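Local structure of PnpC (Pseudomonas putida, 3N9T) at residues Q15-F20 with I31-V36; V128-Y133 with T188-C193; G134-V139 with Y283-E288; V151-D156 with G170-R175; L235-D240 with V257-R262. The protein catalyses the iron(III)-dependent intradiol cleavage of the aromatic ring of hydroxyquinol by dioxygen, as a member of the intradiol dioxygenase family. One frame throughout, in Å; residues are numbered along the deposited sequence.

Contact 1: residues Q15-F20 with I31-V36; sequences QAVDSF and IMQSLV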
# COMPACT_ATOMS: atom_id res chain seq x y z
N GLN A 15 4.79 -9.24 -17.36
CA GLN A 15 4.35 -8.04 -18.07
C GLN A 15 4.30 -6.82 -17.09
O GLN A 15 4.69 -5.70 -17.43
CB GLN A 15 2.92 -8.23 -18.57
CG GLN A 15 2.69 -8.98 -19.85
CD GLN A 15 1.17 -9.14 -20.10
OE1 GLN A 15 0.59 -8.32 -20.74
NE2 GLN A 15 0.55 -10.14 -19.51
N ALA A 16 3.81 -7.04 -15.87
CA ALA A 16 3.68 -5.94 -14.92
C ALA A 16 5.07 -5.40 -14.56
O ALA A 16 5.32 -4.22 -14.58
CB ALA A 16 2.93 -6.44 -13.70
N VAL A 17 6.00 -6.29 -14.23
CA VAL A 17 7.38 -5.87 -13.97
C VAL A 17 8.02 -5.22 -15.19
O VAL A 17 8.65 -4.13 -15.10
CB VAL A 17 8.21 -7.07 -13.45
CG1 VAL A 17 9.78 -6.78 -13.43
CG2 VAL A 17 7.70 -7.52 -12.12
N ASP A 18 7.89 -5.86 -16.34
CA ASP A 18 8.51 -5.35 -17.58
C ASP A 18 7.94 -4.01 -17.99
O ASP A 18 8.64 -3.21 -18.65
CB ASP A 18 8.35 -6.36 -18.72
CG ASP A 18 9.18 -7.62 -18.51
OD1 ASP A 18 10.12 -7.57 -17.66
OD2 ASP A 18 8.87 -8.67 -19.16
N SER A 19 6.69 -3.73 -17.62
CA SER A 19 6.11 -2.44 -18.00
C SER A 19 6.95 -1.20 -17.60
O SER A 19 6.78 -0.11 -18.14
CB SER A 19 4.67 -2.29 -17.48
OG SER A 19 4.62 -2.07 -16.07
N PHE A 20 7.81 -1.37 -16.59
CA PHE A 20 8.62 -0.26 -16.06
C PHE A 20 9.99 -0.09 -16.72
O PHE A 20 10.68 0.86 -16.39
CB PHE A 20 8.78 -0.41 -14.53
CG PHE A 20 7.49 -0.12 -13.76
CD1 PHE A 20 7.16 1.19 -13.41
CD2 PHE A 20 6.63 -1.13 -13.43
CE1 PHE A 20 6.00 1.50 -12.71
CE2 PHE A 20 5.42 -0.87 -12.71
CZ PHE A 20 5.11 0.47 -12.37
N ILE A 31 13.17 0.59 -8.18
CA ILE A 31 12.23 0.49 -7.05
C ILE A 31 10.91 -0.17 -7.51
O ILE A 31 10.40 -1.08 -6.86
CB ILE A 31 11.94 1.87 -6.48
CG1 ILE A 31 13.18 2.38 -5.68
CG2 ILE A 31 10.75 1.79 -5.55
CD1 ILE A 31 13.06 3.88 -5.29
N MET A 32 10.34 0.31 -8.63
CA MET A 32 9.03 -0.21 -9.07
C MET A 32 9.12 -1.69 -9.50
O MET A 32 8.21 -2.46 -9.25
CB MET A 32 8.48 0.63 -10.19
CG MET A 32 8.06 2.10 -9.75
SD MET A 32 7.05 2.15 -8.22
CE MET A 32 5.58 1.25 -8.72
N GLN A 33 10.20 -2.10 -10.17
CA GLN A 33 10.30 -3.52 -10.52
C GLN A 33 10.40 -4.42 -9.31
O GLN A 33 9.80 -5.51 -9.27
CB GLN A 33 11.42 -3.81 -11.55
CG GLN A 33 11.10 -3.11 -12.91
CD GLN A 33 12.07 -3.50 -14.04
OE1 GLN A 33 13.29 -3.59 -13.84
NE2 GLN A 33 11.51 -3.72 -15.22
N SER A 34 11.17 -3.99 -8.32
CA SER A 34 11.23 -4.70 -7.07
C SER A 34 9.90 -4.73 -6.33
O SER A 34 9.45 -5.79 -5.84
CB SER A 34 12.27 -4.04 -6.15
OG SER A 34 12.45 -4.85 -5.04
N LEU A 35 9.23 -3.58 -6.29
CA LEU A 35 7.99 -3.53 -5.52
C LEU A 35 6.93 -4.46 -6.20
O LEU A 35 6.19 -5.23 -5.53
CB LEU A 35 7.59 -2.07 -5.58
CG LEU A 35 6.24 -1.69 -5.02
CD1 LEU A 35 6.14 -2.35 -3.71
CD2 LEU A 35 6.24 -0.16 -4.82
N VAL A 36 6.85 -4.37 -7.54
CA VAL A 36 5.87 -5.19 -8.26
C VAL A 36 6.13 -6.71 -8.10
O VAL A 36 5.21 -7.50 -7.87
CB VAL A 36 5.82 -4.76 -9.73
CG1 VAL A 36 4.95 -5.74 -10.54
CG2 VAL A 36 5.13 -3.33 -9.82
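Apolar packing, in which Phe20 meets Met32 and Val36 while Val17 meets Val36, together with one polar link to Gln33, holds residues 15-20, on and just after helix 7-18, against helix 26-46 in the N-terminal part of the chain. Met32 lays its CB over one face of the Phe20 ring, 3.6 Å from the ring centroid and 16° off the normal. Because the methionine chain bends at chi2 and chi3 (-47° and -63°), its SD stands obliquely to the same ring as a Met-aromatic contact, and CE comes back to 3.8 Å from CZ of Phe20. Val36 splits its branches: CG2 meets CE2 of Phe20, while CG1 lies 3.6 Å from CG2 of Val17 and also touches CB of Ala16. Gln33 reaches across with an extended chain, and its NE2 donates to Val17 O at 2.9 Å from above the carbonyl plane, opposite the face used by Phe20 N. The same amide nitrogen is hydrogen-bonded to Glu21. With an alanine here instead of Phe20, a gap would probably open beside Met32 and Val36, and Arg211 of the second subunit would lose its cation-pi partner. Bound phospholipid touches helix 26-46 at Ile31, Met32 and Leu35. The helix pair lies in the N-terminal helical region, which carries lipid and subunit contacts as in catechol 1,2-dioxygenases.

Contact 2: residues V128-Y133 with T188-C193; sequences VPALVY and TTVPVC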
# COMPACT_ATOMS: atom_id res chain seq x y z
N VAL A 128 6.70 11.61 38.73
CA VAL A 128 7.72 11.18 39.66
C VAL A 128 9.08 11.85 39.21
O VAL A 128 9.56 11.61 38.10
CB VAL A 128 7.90 9.63 39.61
CG1 VAL A 128 9.09 9.21 40.50
CG2 VAL A 128 6.54 8.87 39.96
N PRO A 129 9.69 12.67 40.09
CA PRO A 129 10.91 13.45 39.70
C PRO A 129 12.05 12.52 39.28
O PRO A 129 12.21 11.43 39.88
CB PRO A 129 11.27 14.21 41.02
CG PRO A 129 9.80 14.44 41.65
CD PRO A 129 9.27 12.98 41.49
N ALA A 130 12.82 12.89 38.25
CA ALA A 130 13.94 12.04 37.84
C ALA A 130 15.08 12.95 37.41
O ALA A 130 14.86 14.00 36.87
CB ALA A 130 13.51 11.10 36.65
N LEU A 131 16.29 12.49 37.62
CA LEU A 131 17.46 13.20 37.02
C LEU A 131 17.95 12.30 35.90
O LEU A 131 18.29 11.11 36.17
CB LEU A 131 18.57 13.31 38.05
CG LEU A 131 19.90 13.92 37.52
CD1 LEU A 131 19.64 15.37 36.95
CD2 LEU A 131 20.94 13.91 38.66
N VAL A 132 17.96 12.79 34.64
CA VAL A 132 18.56 12.03 33.53
C VAL A 132 19.87 12.73 33.24
O VAL A 132 19.90 13.92 32.96
CB VAL A 132 17.61 11.96 32.27
CG1 VAL A 132 18.38 11.23 31.08
CG2 VAL A 132 16.30 11.21 32.61
N TYR A 133 20.99 12.04 33.37
CA TYR A 133 22.27 12.70 33.21
C TYR A 133 23.29 11.76 32.55
O TYR A 133 23.04 10.55 32.39
CB TYR A 133 22.79 13.21 34.60
CG TYR A 133 23.29 12.15 35.52
CD1 TYR A 133 22.44 11.11 35.98
CD2 TYR A 133 24.58 12.23 36.07
CE1 TYR A 133 22.92 10.10 36.86
CE2 TYR A 133 25.06 11.25 36.97
CZ TYR A 133 24.21 10.21 37.37
OH TYR A 133 24.69 9.25 38.23
N THR A 188 13.54 16.04 35.14
CA THR A 188 12.29 15.77 34.50
C THR A 188 11.40 14.88 35.39
O THR A 188 11.63 14.75 36.62
CB THR A 188 12.52 15.19 33.07
OG1 THR A 188 11.29 15.12 32.34
CG2 THR A 188 13.30 13.84 33.03
N THR A 189 10.39 14.29 34.78
CA THR A 189 9.68 13.20 35.48
C THR A 189 9.89 11.88 34.77
O THR A 189 10.25 11.87 33.60
CB THR A 189 8.20 13.49 35.61
OG1 THR A 189 7.66 13.75 34.32
CG2 THR A 189 7.94 14.66 36.60
N VAL A 190 9.72 10.75 35.49
CA VAL A 190 9.95 9.47 34.90
C VAL A 190 8.98 9.34 33.73
O VAL A 190 7.79 9.58 33.87
CB VAL A 190 9.77 8.31 35.89
CG1 VAL A 190 9.97 6.99 35.16
CG2 VAL A 190 10.71 8.43 37.07
N PRO A 191 9.49 9.04 32.53
CA PRO A 191 8.56 8.89 31.38
C PRO A 191 7.57 7.73 31.64
O PRO A 191 7.92 6.76 32.32
CB PRO A 191 9.49 8.57 30.22
CG PRO A 191 10.83 9.13 30.64
CD PRO A 191 10.89 8.86 32.15
N VAL A 192 6.35 7.85 31.13
CA VAL A 192 5.35 6.77 31.22
C VAL A 192 4.98 6.21 29.82
O VAL A 192 5.07 6.91 28.80
CB VAL A 192 4.08 7.22 32.02
CG1 VAL A 192 4.47 7.96 33.37
CG2 VAL A 192 3.27 8.22 31.21
N CYS A 193 4.64 4.91 29.77
CA CYS A 193 4.16 4.26 28.52
C CYS A 193 2.83 4.91 28.06
O CYS A 193 2.08 5.47 28.89
CB CYS A 193 4.06 2.74 28.71
SG CYS A 193 2.99 2.23 30.06
O HOH W 1 6.29 10.02 36.09
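Ala130 and Thr188 form an antiparallel hydrogen-bonded pair, each donating its amide to the other's carbonyl: Ala130 N to Thr188 O at 2.7 Å and Thr188 N to Ala130 O at 3.0 Å. A third backbone bond, Val190 N to Val128 O at 2.8 Å, carries the ladder past the last residue of the second strand. Between these bonds lies the non-hydrogen-bonded pair Pro129 and Thr189, where CA-H groups serve instead. Thr189 CA approaches Val128 O at 3.1 Å, and Pro129 CA turns to Thr188 O. One water extends the polar edge, accepting from Val128 N and donating to Val190 O.

Apolar contacts are few. Val128 and Val190 run alongside each other in the same direction, with CG1 of the first 3.9 Å from CG2 of the second; that CG2 also meets CB of Ala130. Farther in, Thr188 OG1 stands anti to the backbone N (chi1 -171°), toward Gln153 OE1, which leaves CG2 facing CG2 of Val132.

Strand 129-138 is thus bordered by strand 183-189 here and by strand 278-287 along its other edge, while Tyr259 of strand 256-262 packs on Ala130 and Val132, and Leu219 of strand 214-224 on Val132.

Contact 3: residues G134-V139 with Y283-E288; sequences GRVLDV and YEFVME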
# COMPACT_ATOMS: atom_id res chain seq x y z
N GLY A 134 24.44 12.31 32.14
CA GLY A 134 25.43 11.45 31.46
C GLY A 134 26.40 12.32 30.67
O GLY A 134 26.71 13.44 31.07
N ARG A 135 26.93 11.76 29.60
CA ARG A 135 27.94 12.44 28.80
C ARG A 135 27.64 12.25 27.34
O ARG A 135 26.87 11.37 26.97
CB ARG A 135 29.33 11.90 29.14
CG ARG A 135 29.68 11.96 30.72
CD ARG A 135 31.01 11.23 31.06
NE ARG A 135 32.09 12.14 30.70
CZ ARG A 135 33.35 11.79 30.41
NH1 ARG A 135 33.74 10.50 30.39
NH2 ARG A 135 34.22 12.78 30.12
N VAL A 136 28.18 13.15 26.52
CA VAL A 136 28.23 12.92 25.09
C VAL A 136 29.71 12.74 24.73
O VAL A 136 30.53 13.59 25.04
CB VAL A 136 27.62 14.08 24.35
CG1 VAL A 136 27.69 13.81 22.78
CG2 VAL A 136 26.13 14.29 24.82
N LEU A 137 30.04 11.61 24.11
CA LEU A 137 31.42 11.26 23.87
C LEU A 137 31.60 10.99 22.38
O LEU A 137 30.59 10.82 21.64
CB LEU A 137 31.71 9.97 24.65
CG LEU A 137 31.57 10.04 26.18
CD1 LEU A 137 31.92 8.68 26.77
CD2 LEU A 137 32.46 11.16 26.74
N ASP A 138 32.87 10.97 21.92
CA ASP A 138 33.19 10.47 20.60
C ASP A 138 33.49 9.00 20.73
O ASP A 138 33.49 8.43 21.85
CB ASP A 138 34.39 11.21 19.90
CG ASP A 138 35.71 11.14 20.68
OD1 ASP A 138 35.89 10.22 21.46
OD2 ASP A 138 36.58 12.03 20.54
N VAL A 139 33.75 8.39 19.58
CA VAL A 139 34.03 6.97 19.51
C VAL A 139 35.35 6.61 20.24
O VAL A 139 35.52 5.49 20.68
CB VAL A 139 34.00 6.53 18.02
CG1 VAL A 139 35.00 5.46 17.75
CG2 VAL A 139 32.53 6.18 17.60
N TYR A 283 23.32 7.99 31.23
CA TYR A 283 23.58 7.45 29.91
C TYR A 283 24.75 8.11 29.18
O TYR A 283 24.83 9.34 29.17
CB TYR A 283 22.31 7.47 29.05
CG TYR A 283 22.42 6.53 27.78
CD1 TYR A 283 22.11 5.17 27.88
CD2 TYR A 283 22.85 7.02 26.54
CE1 TYR A 283 22.19 4.32 26.79
CE2 TYR A 283 22.92 6.18 25.43
CZ TYR A 283 22.61 4.82 25.57
OH TYR A 283 22.65 3.98 24.50
N GLU A 284 25.64 7.32 28.58
CA GLU A 284 26.69 7.95 27.75
C GLU A 284 26.43 7.79 26.23
O GLU A 284 26.46 6.66 25.68
CB GLU A 284 28.08 7.47 28.13
CG GLU A 284 28.36 7.72 29.60
CD GLU A 284 29.75 7.26 30.01
OE1 GLU A 284 30.32 6.39 29.32
OE2 GLU A 284 30.25 7.78 31.02
N PHE A 285 26.13 8.92 25.58
CA PHE A 285 25.93 8.90 24.15
C PHE A 285 27.29 8.95 23.43
O PHE A 285 28.22 9.64 23.87
CB PHE A 285 25.15 10.12 23.71
CG PHE A 285 23.74 10.11 24.20
CD1 PHE A 285 22.75 9.35 23.51
CD2 PHE A 285 23.38 10.89 25.31
CE1 PHE A 285 21.39 9.31 23.96
CE2 PHE A 285 22.00 10.85 25.81
CZ PHE A 285 21.03 10.00 25.10
N VAL A 286 27.37 8.23 22.32
CA VAL A 286 28.56 8.16 21.51
C VAL A 286 28.16 8.61 20.08
O VAL A 286 27.27 8.02 19.48
CB VAL A 286 29.19 6.71 21.55
CG1 VAL A 286 30.44 6.62 20.65
CG2 VAL A 286 29.52 6.28 23.03
N MET A 287 28.80 9.68 19.61
CA MET A 287 28.53 10.33 18.35
C MET A 287 29.60 9.98 17.33
O MET A 287 30.79 9.73 17.67
CB MET A 287 28.47 11.84 18.54
CG MET A 287 27.21 12.35 19.39
SD MET A 287 27.24 14.13 19.16
CE MET A 287 26.24 14.16 17.65
N GLU A 288 29.19 9.98 16.07
CA GLU A 288 30.10 9.65 14.96
C GLU A 288 30.64 10.92 14.33
O GLU A 288 29.88 11.87 14.06
CB GLU A 288 29.37 8.84 13.88
CG GLU A 288 29.00 7.47 14.31
CD GLU A 288 29.29 6.42 13.23
OE1 GLU A 288 28.49 6.39 12.27
OE2 GLU A 288 30.27 5.62 13.37
O HOH W 2 33.25 9.92 17.10
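Arg135 and Glu284 project alongside each other from neighbouring parallel strands, but their charged ends do not pair. The guanidinium and carboxylate planes stand 66° apart, Glu284 OE2 comes to 3.5 Å from CD of Arg135, and NH1 of Arg135 stays 4.5 Å from that oxygen, beyond a salt bridge. A bend at chi3 (79°) brings the guanidinium over Leu137, whose CD2 sits above its centre, while NH2 of Arg135 donates to Asp181 O. Glu284 OE2 is hydrogen-bonded to Tyr282 OH, and its OE1 rests near CD1 of Leu137. Val286, on this same face, meets Val139 nearly at a right angle, CG1 to CG2. On the other face, bearing Val136, Phe285 and Met287, Val136 CG1 lies 3.7 Å from SD of Met287, the two chains crossing at a slant, and Phe285 receives Tyr283 CD2 over the centre of one ring face.

Between the two faces runs a parallel ladder, the axes of segments 134-138 and 283-287 25° apart: Arg135 N to Tyr283 O, Phe285 N to Arg135 O at 2.9 Å, Leu137 N to Phe285 O at 2.7 Å and Met287 N to Leu137 O. It pairs strands 129-138 and 278-287 of the dioxygenase sheet, and Phe285 packs on strands 214-224 and 231-237. Backbone bonds and apolar contacts thus do most of the joining, and any attraction between Arg135 and Glu284 is probably modest, since both polar ends are bonded elsewhere.

Contact 4: residues V151-D156 with G170-R175; sequences VWQTAD and GNLRGR
At Val151 the first segment exchanges two backbone bonds with Gly174, Val151 N donating to Gly174 O at 2.9 Å and Gly174 N returning a bond to Val151 O. CG2 of Val151 also leans on the glycine backbone. Trp152 comes next, opposite Arg173 in an antiparallel non-hydrogen-bonded pair. Its CB touches NH1 of Arg173 at 3.5 Å, and the indole and guanidinium planes are only 13° apart, although the arginine approaches the ring obliquely. Ser161 O and Phe108 O hold that guanidinium through NH2 and NH1. Gln153 continues the pairing by donating its N to Leu172 O at 3.2 Å, and its CG packs on CB of Leu172. Its amide end is bonded beyond the two segments, NE2 to Thr189 O, and a water links Gln153 O to Asn171 O. Thr154 and Ala155 then pass over the end of Leu172, whose CD1 lies 3.4 Å from Thr154 O and 3.5 Å from CA of Ala155. Leu172 occupies the third position of a type II turn from Gly170 to Arg173, with a left-handed backbone (phi 52°), and faces the first segment.

The contact borders the iron site of the intradiol dioxygenase fold: Trp152 stacks on the iron ligand His220, Thr154 and Arg173 touch Tyr160, another iron ligand, and the metal lies about 5 Å from the tryptophan side chain.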
# COMPACT_ATOMS: atom_id res chain seq x y z
N VAL A 151 15.46 17.39 23.68
CA VAL A 151 14.79 16.23 24.31
C VAL A 151 13.31 16.51 24.43
O VAL A 151 12.93 17.65 24.61
CB VAL A 151 15.37 15.88 25.71
CG1 VAL A 151 16.83 15.60 25.54
CG2 VAL A 151 15.19 17.08 26.72
N TRP A 152 12.50 15.45 24.37
CA TRP A 152 11.06 15.60 24.55
C TRP A 152 10.48 14.24 25.04
O TRP A 152 11.03 13.14 24.77
CB TRP A 152 10.40 16.18 23.26
CG TRP A 152 10.40 15.31 22.00
CD1 TRP A 152 9.33 14.57 21.48
CD2 TRP A 152 11.53 15.08 21.11
NE1 TRP A 152 9.76 13.93 20.29
CE2 TRP A 152 11.07 14.23 20.05
CE3 TRP A 152 12.87 15.53 21.09
CZ2 TRP A 152 11.94 13.75 19.02
CZ3 TRP A 152 13.72 15.09 20.07
CH2 TRP A 152 13.25 14.18 19.05
N GLN A 153 9.38 14.31 25.78
CA GLN A 153 8.74 13.12 26.33
C GLN A 153 7.27 13.45 26.62
O GLN A 153 6.89 14.63 26.71
CB GLN A 153 9.41 12.73 27.65
CG GLN A 153 9.32 13.69 28.77
CD GLN A 153 9.88 13.11 30.09
OE1 GLN A 153 11.06 13.22 30.34
NE2 GLN A 153 9.03 12.44 30.90
N THR A 154 6.44 12.40 26.76
CA THR A 154 5.02 12.62 27.09
C THR A 154 4.87 13.01 28.52
O THR A 154 5.76 12.77 29.34
CB THR A 154 4.17 11.36 26.96
OG1 THR A 154 4.83 10.29 27.65
CG2 THR A 154 3.93 10.99 25.55
N ALA A 155 3.72 13.64 28.84
CA ALA A 155 3.37 13.87 30.24
C ALA A 155 2.79 12.55 30.81
O ALA A 155 2.70 11.55 30.07
CB ALA A 155 2.34 14.98 30.31
N ASP A 156 2.44 12.54 32.11
CA ASP A 156 1.62 11.47 32.73
C ASP A 156 0.39 11.08 31.88
O ASP A 156 0.20 9.89 31.61
CB ASP A 156 1.20 11.82 34.17
CG ASP A 156 2.31 11.50 35.23
OD1 ASP A 156 3.43 11.00 34.87
OD2 ASP A 156 2.05 11.77 36.46
N GLY A 170 6.52 24.51 26.30
CA GLY A 170 7.86 23.95 26.64
C GLY A 170 7.83 22.82 27.65
O GLY A 170 8.85 22.28 27.97
N ASN A 171 6.65 22.41 28.11
CA ASN A 171 6.61 21.37 29.10
C ASN A 171 7.28 20.11 28.56
O ASN A 171 6.99 19.67 27.46
CB ASN A 171 5.18 21.02 29.41
CG ASN A 171 5.07 20.07 30.56
OD1 ASN A 171 5.72 20.23 31.59
ND2 ASN A 171 4.16 19.11 30.41
N LEU A 172 8.15 19.54 29.37
CA LEU A 172 8.83 18.25 29.05
C LEU A 172 9.45 18.31 27.70
O LEU A 172 9.58 17.28 27.02
CB LEU A 172 7.82 17.09 29.19
CG LEU A 172 7.39 16.84 30.68
CD1 LEU A 172 6.23 15.87 30.73
CD2 LEU A 172 8.52 16.37 31.62
N ARG A 173 9.88 19.52 27.30
CA ARG A 173 10.79 19.69 26.15
C ARG A 173 11.91 20.64 26.53
O ARG A 173 11.73 21.53 27.41
CB ARG A 173 10.07 20.21 24.89
CG ARG A 173 8.79 19.49 24.52
CD ARG A 173 8.05 20.20 23.38
NE ARG A 173 6.92 19.35 22.98
CZ ARG A 173 7.00 18.39 22.06
NH1 ARG A 173 8.17 18.15 21.45
NH2 ARG A 173 5.93 17.64 21.79
N GLY A 174 13.08 20.42 25.96
CA GLY A 174 14.17 21.38 26.17
C GLY A 174 15.36 21.13 25.28
O GLY A 174 15.57 20.01 24.82
N ARG A 175 16.21 22.16 25.15
CA ARG A 175 17.48 22.01 24.44
C ARG A 175 18.56 22.21 25.48
O ARG A 175 18.77 23.32 25.96
CB ARG A 175 17.61 23.12 23.38
CG ARG A 175 19.02 23.23 22.89
CD ARG A 175 19.06 23.97 21.55
NE ARG A 175 18.73 23.10 20.42
CZ ARG A 175 19.11 23.38 19.18
NH1 ARG A 175 19.80 24.50 18.99
NH2 ARG A 175 18.84 22.57 18.17
O HOH W 3 6.19 17.16 25.81

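Contact 5: residues L235-D240 with V257-R262; sequences LFNSDD and VKYEDR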
# COMPACT_ATOMS: atom_id res chain seq x y z
N LEU A 235 15.72 6.83 24.61
CA LEU A 235 16.22 6.02 25.78
C LEU A 235 14.98 5.43 26.41
O LEU A 235 14.00 6.17 26.72
CB LEU A 235 16.90 6.93 26.83
CG LEU A 235 18.27 7.46 26.35
CD1 LEU A 235 19.02 8.02 27.61
CD2 LEU A 235 19.15 6.31 25.63
N PHE A 236 14.93 4.12 26.52
CA PHE A 236 13.69 3.47 27.00
C PHE A 236 13.90 3.05 28.44
O PHE A 236 14.98 2.51 28.73
CB PHE A 236 13.42 2.18 26.21
CG PHE A 236 13.08 2.42 24.75
CD1 PHE A 236 11.77 2.66 24.39
CD2 PHE A 236 14.08 2.46 23.77
CE1 PHE A 236 11.43 2.90 23.06
CE2 PHE A 236 13.74 2.72 22.45
CZ PHE A 236 12.41 2.92 22.12
N ASN A 237 12.87 3.19 29.30
CA ASN A 237 12.98 2.73 30.71
C ASN A 237 13.20 1.21 30.75
O ASN A 237 12.38 0.43 30.26
CB ASN A 237 11.73 3.04 31.57
CG ASN A 237 11.27 4.52 31.50
OD1 ASN A 237 11.62 5.26 30.57
ND2 ASN A 237 10.42 4.91 32.44
N SER A 238 14.25 0.80 31.42
CA SER A 238 14.60 -0.64 31.58
C SER A 238 13.48 -1.51 32.14
O SER A 238 13.45 -2.75 31.95
CB SER A 238 15.70 -0.75 32.64
OG SER A 238 16.86 -1.03 31.96
N ASP A 239 12.61 -0.93 32.90
CA ASP A 239 11.72 -1.86 33.55
C ASP A 239 10.37 -2.04 32.90
O ASP A 239 9.45 -2.59 33.52
CB ASP A 239 11.65 -1.50 35.06
CG ASP A 239 12.99 -1.79 35.77
OD1 ASP A 239 13.54 -2.91 35.52
OD2 ASP A 239 13.53 -0.89 36.51
N ASP A 240 10.21 -1.55 31.67
CA ASP A 240 8.87 -1.19 31.19
C ASP A 240 8.19 -2.49 30.80
O ASP A 240 8.83 -3.36 30.26
CB ASP A 240 8.95 -0.22 29.99
CG ASP A 240 7.59 0.27 29.54
OD1 ASP A 240 7.23 1.42 29.85
OD2 ASP A 240 6.87 -0.51 28.87
N VAL A 257 17.72 2.12 29.60
CA VAL A 257 18.49 2.70 30.69
C VAL A 257 17.65 2.50 31.97
O VAL A 257 16.42 2.68 31.96
CB VAL A 257 18.79 4.22 30.41
CG1 VAL A 257 17.46 5.07 30.45
CG2 VAL A 257 19.80 4.69 31.37
N LYS A 258 18.31 2.13 33.05
CA LYS A 258 17.68 1.93 34.33
C LYS A 258 17.40 3.25 35.11
O LYS A 258 18.30 4.05 35.32
CB LYS A 258 18.63 1.02 35.13
CG LYS A 258 18.21 0.75 36.58
CD LYS A 258 17.14 -0.30 36.69
CE LYS A 258 17.16 -0.83 38.15
NZ LYS A 258 15.98 -1.72 38.40
N TYR A 259 16.17 3.48 35.52
CA TYR A 259 15.87 4.57 36.41
C TYR A 259 16.05 4.08 37.89
O TYR A 259 15.13 3.50 38.44
CB TYR A 259 14.48 5.13 36.16
CG TYR A 259 14.40 5.98 34.90
CD1 TYR A 259 14.42 5.41 33.64
CD2 TYR A 259 14.26 7.36 34.99
CE1 TYR A 259 14.33 6.19 32.45
CE2 TYR A 259 14.17 8.17 33.85
CZ TYR A 259 14.22 7.58 32.58
OH TYR A 259 14.10 8.41 31.50
N GLU A 260 17.24 4.28 38.46
CA GLU A 260 17.58 3.73 39.81
C GLU A 260 17.02 4.61 40.88
O GLU A 260 16.85 5.80 40.69
CB GLU A 260 19.10 3.68 40.03
CG GLU A 260 19.88 3.05 38.91
CD GLU A 260 21.36 2.94 39.24
OE1 GLU A 260 21.87 3.70 40.11
OE2 GLU A 260 22.01 2.05 38.67
N ASP A 261 16.72 4.03 42.03
CA ASP A 261 16.23 4.83 43.16
C ASP A 261 17.45 5.32 43.90
O ASP A 261 18.31 4.55 44.24
CB ASP A 261 15.30 3.98 44.05
CG ASP A 261 14.13 3.41 43.26
OD1 ASP A 261 13.13 4.13 43.10
OD2 ASP A 261 14.22 2.25 42.77
N ARG A 262 17.58 6.63 44.08
CA ARG A 262 18.77 7.15 44.73
C ARG A 262 18.42 7.88 46.02
O ARG A 262 17.33 8.43 46.11
CB ARG A 262 19.47 8.18 43.82
CG ARG A 262 20.02 7.58 42.55
CD ARG A 262 21.14 6.61 42.87
NE ARG A 262 21.74 6.32 41.57
CZ ARG A 262 22.68 7.09 41.03
NH1 ARG A 262 23.13 8.14 41.71
NH2 ARG A 262 23.16 6.80 39.82
O HOH W 4 13.88 1.56 35.03
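The amide of Asn237 and the ring of Tyr259 meet obliquely, their planes 37° apart, with OD1 of the asparagine 3.4 Å from CE1 of the tyrosine. The tyrosine also packs on Pro191. Asn237 ND2 donates to Pro191 O, which fixes how the amide is turned. Phe236 points away from the second segment at its CB, and its ring meets His234 and lies near the iron ligand His218.

Two backbone bonds join the segments beside these groups, around the parallel bridge of Asn237 with Val257 that pairs strands 231-237 and 256-262 of the dioxygenase sheet. Val257 N donates to Phe236 O at 2.9 Å, and Ser238 N reaches Val257 O from above the carbonyl plane, 50° out of it, within a type I turn running from Asn237 to Asp240. Apolar contact is slight: CB of Leu235 lies 4.1 Å from CG1 of Val257. At the solvent-exposed side the chain of Lys258, bent at chi2 (79°), carries NZ to the syn lone pair of Asp239 OD2 at 3.2 Å. The same oxygen accepts from a water, which in turn takes the N-H of Tyr259.

Replacing Tyr259 by an alanine would probably open a gap beside the Asn237 amide and Pro191. The chemistry is thus divided: backbone bonds and the Asn237-Tyr259 contact inside, and one salt bridge across the contact with its water at the exposed edge, where solvent would be expected to weaken its pull.

Contacts 2 to 5 share one sheet of the dioxygenase domain, whereas contact 1 stands apart in the helical region, its centre about 44 to 49 Å from theirs. Contacts 2 and 3 follow strand 129-138 in turn and are joined by Tyr133 O and Tyr283 N, 2.8 Å apart. Contact 2 also bonds to contact 4 through Thr188 and Gln153, and to contact 5 through Pro191 and Asn237, with centres about 10 and 9 Å away. Leu235 of contact 5 packs on Tyr283 and Phe285 of contact 3. Contact 4 lies nearest the iron, about 5 Å from the side chain of Trp152, and the side chain of Phe236 in contact 5 is about 7 Å from it. In contact 1 the side chain of Met32 instead approaches a bound phospholipid.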